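Local structure of cysteine synthase (Fusobacterium nucleatum subsp. nucleatum strain ATCC 25586, 5XEM) at residues Asn152-Ala155 / His156-Thr160. The protein probably makes L-cysteine from O-acetyl-L-serine and hydrogen sulfide with pyridoxal 5'-phosphate, and is a hydrogen sulfide-producing enzyme that binds L-lanthionine as a Schiff base. Sequence-based numbering, arbitrary orientation.
Sequences NPKA and HYETT
Asn-152 and His-156, Lys-154 and Glu-158, and Ala-155 and Thr-159 form local i to i+4 contacts in the first turns of helix 151-167. This helix of the PLP-dependent cysteine synthase fold packs against helices 46-60 and 183-195. A water joins the first pair, 2.9 Å from Asn-152 OD1 and 3.0 Å from His-156 NE2. OD1 lies at the edge of the imidazole, in its plane, while the amide plane is turned 64° from the ring. Asn-152 ND2 hydrogen-bonds to Thr-181 OG1 and Gln-146 O; Thr-181 is a PLP-binding residue, so Asn-152 is probably second shell to the cofactor. Across the wider pi-type turn at 156-160, His-156 ND1 and Thr-160 OG1 share a hydrogen bond of 2.8 Å. With the water on NE2, this engages both ring nitrogens and probably helps set the ring's rotation. Lys-154 and Glu-158 run side by side. Bends at chi3 and chi4 bring Lys-154 NZ within 3.4 Å of Glu-158 OE2, a salt bridge with a weak hydrogen bond. The other carboxylate oxygen, OE1, bridges to Lys-52. Ala-155 O accepts two bonds from opposite faces of its carbonyl plane: Thr-159 N at 3.0 Å, and Thr-159 OG1 at 2.7 Å, 39° out of that plane.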
ATOM      1  N   ASN A 152      -2.304 -22.174   6.137  1.00 11.76           N
ATOM      2  CA  ASN A 152      -2.182 -20.861   6.804  1.00 11.46           C
ATOM      3  C   ASN A 152      -0.864 -20.792   7.624  1.00 11.73           C
ATOM      4  O   ASN A 152       0.103 -20.125   7.205  1.00 10.51           O
ATOM      5  CB  ASN A 152      -3.505 -20.575   7.569  1.00 11.06           C
ATOM      6  CG  ASN A 152      -3.434 -19.415   8.521  1.00 10.93           C
ATOM      7  OD1 ASN A 152      -2.387 -18.774   8.720  1.00 10.36           O
ATOM      8  ND2 ASN A 152      -4.584 -19.147   9.155  1.00 10.27           N
ATOM      9  N   PRO A 153      -0.763 -21.531   8.741  1.00 11.93           N
ATOM     10  CA  PRO A 153       0.522 -21.464   9.461  1.00 12.63           C
ATOM     11  C   PRO A 153       1.732 -21.928   8.640  1.00 13.24           C
ATOM     12  O   PRO A 153       2.835 -21.374   8.794  1.00 12.63           O
ATOM     13  CB  PRO A 153       0.308 -22.352  10.699  1.00 12.61           C
ATOM     14  CG  PRO A 153      -0.904 -23.145  10.414  1.00 12.01           C
ATOM     15  CD  PRO A 153      -1.754 -22.357   9.444  1.00 12.36           C
ATOM     16  N   LYS A 154       1.560 -22.911   7.755  1.00 14.09           N
ATOM     17  CA  LYS A 154       2.725 -23.342   6.945  1.00 15.14           C
ATOM     18  C   LYS A 154       3.289 -22.253   6.009  1.00 13.88           C
ATOM     19  O   LYS A 154       4.476 -22.231   5.756  1.00 13.13           O
ATOM     20  CB  LYS A 154       2.429 -24.596   6.130  1.00 18.14           C
ATOM     21  CG  LYS A 154       2.271 -25.820   7.016  1.00 22.80           C
ATOM     22  CD  LYS A 154       1.900 -27.103   6.268  1.00 24.99           C
ATOM     23  CE  LYS A 154       2.949 -27.458   5.239  1.00 27.72           C
ATOM     24  NZ  LYS A 154       2.781 -26.519   4.102  1.00 31.23           N
ATOM     25  N   ALA A 155       2.445 -21.356   5.503  1.00 12.47           N
ATOM     26  CA  ALA A 155       2.911 -20.257   4.665  1.00 11.77           C
ATOM     27  C   ALA A 155       3.919 -19.400   5.437  1.00 11.63           C
ATOM     28  O   ALA A 155       4.989 -19.078   4.924  1.00 11.70           O
ATOM     29  CB  ALA A 155       1.720 -19.408   4.173  1.00 11.28           C
ATOM     30  N   HIS A 156       3.609 -19.131   6.704  1.00 11.83           N
ATOM     31  CA  HIS A 156       4.452 -18.294   7.578  1.00 12.49           C
ATOM     32  C   HIS A 156       5.666 -19.061   8.073  1.00 13.82           C
ATOM     33  O   HIS A 156       6.746 -18.499   8.241  1.00 14.69           O
ATOM     34  CB  HIS A 156       3.638 -17.803   8.761  1.00 11.85           C
ATOM     35  CG  HIS A 156       2.486 -16.880   8.357  1.00 11.20           C
ATOM     36  ND1 HIS A 156       2.693 -15.645   7.853  1.00 11.38           N
ATOM     37  CD2 HIS A 156       1.114 -17.074   8.382  1.00 11.79           C
ATOM     38  CE1 HIS A 156       1.490 -15.068   7.571  1.00 11.51           C
ATOM     39  NE2 HIS A 156       0.520 -15.939   7.927  1.00 11.47           N
ATOM     40  N   TYR A 157       5.469 -20.350   8.326  1.00 14.12           N
ATOM     41  CA  TYR A 157       6.602 -21.235   8.674  1.00 15.63           C
ATOM     42  C   TYR A 157       7.661 -21.219   7.566  1.00 15.53           C
ATOM     43  O   TYR A 157       8.865 -21.156   7.859  1.00 17.11           O
ATOM     44  CB  TYR A 157       6.057 -22.632   8.900  1.00 16.74           C
ATOM     45  CG  TYR A 157       7.070 -23.710   9.191  1.00 17.41           C
ATOM     46  CD1 TYR A 157       7.443 -23.993  10.498  1.00 19.37           C
ATOM     47  CD2 TYR A 157       7.581 -24.512   8.160  1.00 18.66           C
ATOM     48  CE1 TYR A 157       8.347 -25.018  10.781  1.00 19.97           C
ATOM     49  CE2 TYR A 157       8.488 -25.531   8.426  1.00 20.15           C
ATOM     50  CZ  TYR A 157       8.856 -25.781   9.741  1.00 20.25           C
ATOM     51  OH  TYR A 157       9.741 -26.795  10.029  1.00 20.94           O
ATOM     52  N   GLU A 158       7.198 -21.245   6.317  1.00 16.07           N
ATOM     53  CA  GLU A 158       8.052 -21.310   5.116  1.00 16.72           C
ATOM     54  C   GLU A 158       8.656 -20.013   4.636  1.00 16.40           C
ATOM     55  O   GLU A 158       9.744 -20.029   4.054  1.00 17.49           O
ATOM     56  CB  GLU A 158       7.285 -21.955   3.963  1.00 18.58           C
ATOM     57  CG  GLU A 158       7.021 -23.429   4.262  1.00 20.60           C
ATOM     58  CD  GLU A 158       6.177 -24.117   3.225  1.00 22.03           C
ATOM     59  OE1 GLU A 158       5.758 -23.463   2.246  1.00 21.95           O
ATOM     60  OE2 GLU A 158       5.905 -25.321   3.405  1.00 25.27           O
ATOM     61  N   THR A 159       7.965 -18.898   4.830  1.00 15.01           N
ATOM     62  CA  THR A 159       8.398 -17.650   4.206  1.00 14.87           C
ATOM     63  C   THR A 159       8.616 -16.604   5.257  1.00 13.67           C
ATOM     64  O   THR A 159       9.761 -16.221   5.477  1.00 13.98           O
ATOM     65  CB  THR A 159       7.434 -17.213   3.088  1.00 14.58           C
ATOM     66  OG1 THR A 159       6.136 -16.963   3.638  1.00 15.47           O
ATOM     67  CG2 THR A 159       7.358 -18.357   2.026  1.00 16.12           C
ATOM     68  N   THR A 160       7.560 -16.219   5.984  1.00 13.94           N
ATOM     69  CA  THR A 160       7.655 -15.123   6.978  1.00 13.03           C
ATOM     70  C   THR A 160       8.816 -15.297   7.960  1.00 13.47           C
ATOM     71  O   THR A 160       9.666 -14.386   8.163  1.00 13.25           O
ATOM     72  CB  THR A 160       6.327 -15.005   7.764  1.00 13.15           C
ATOM     73  OG1 THR A 160       5.233 -14.975   6.846  1.00 12.56           O
ATOM     74  CG2 THR A 160       6.290 -13.716   8.591  1.00 13.20           C
TER
HETATM   75  O   HOH W   1      -2.331 -15.873   8.794  1.00 12.20           O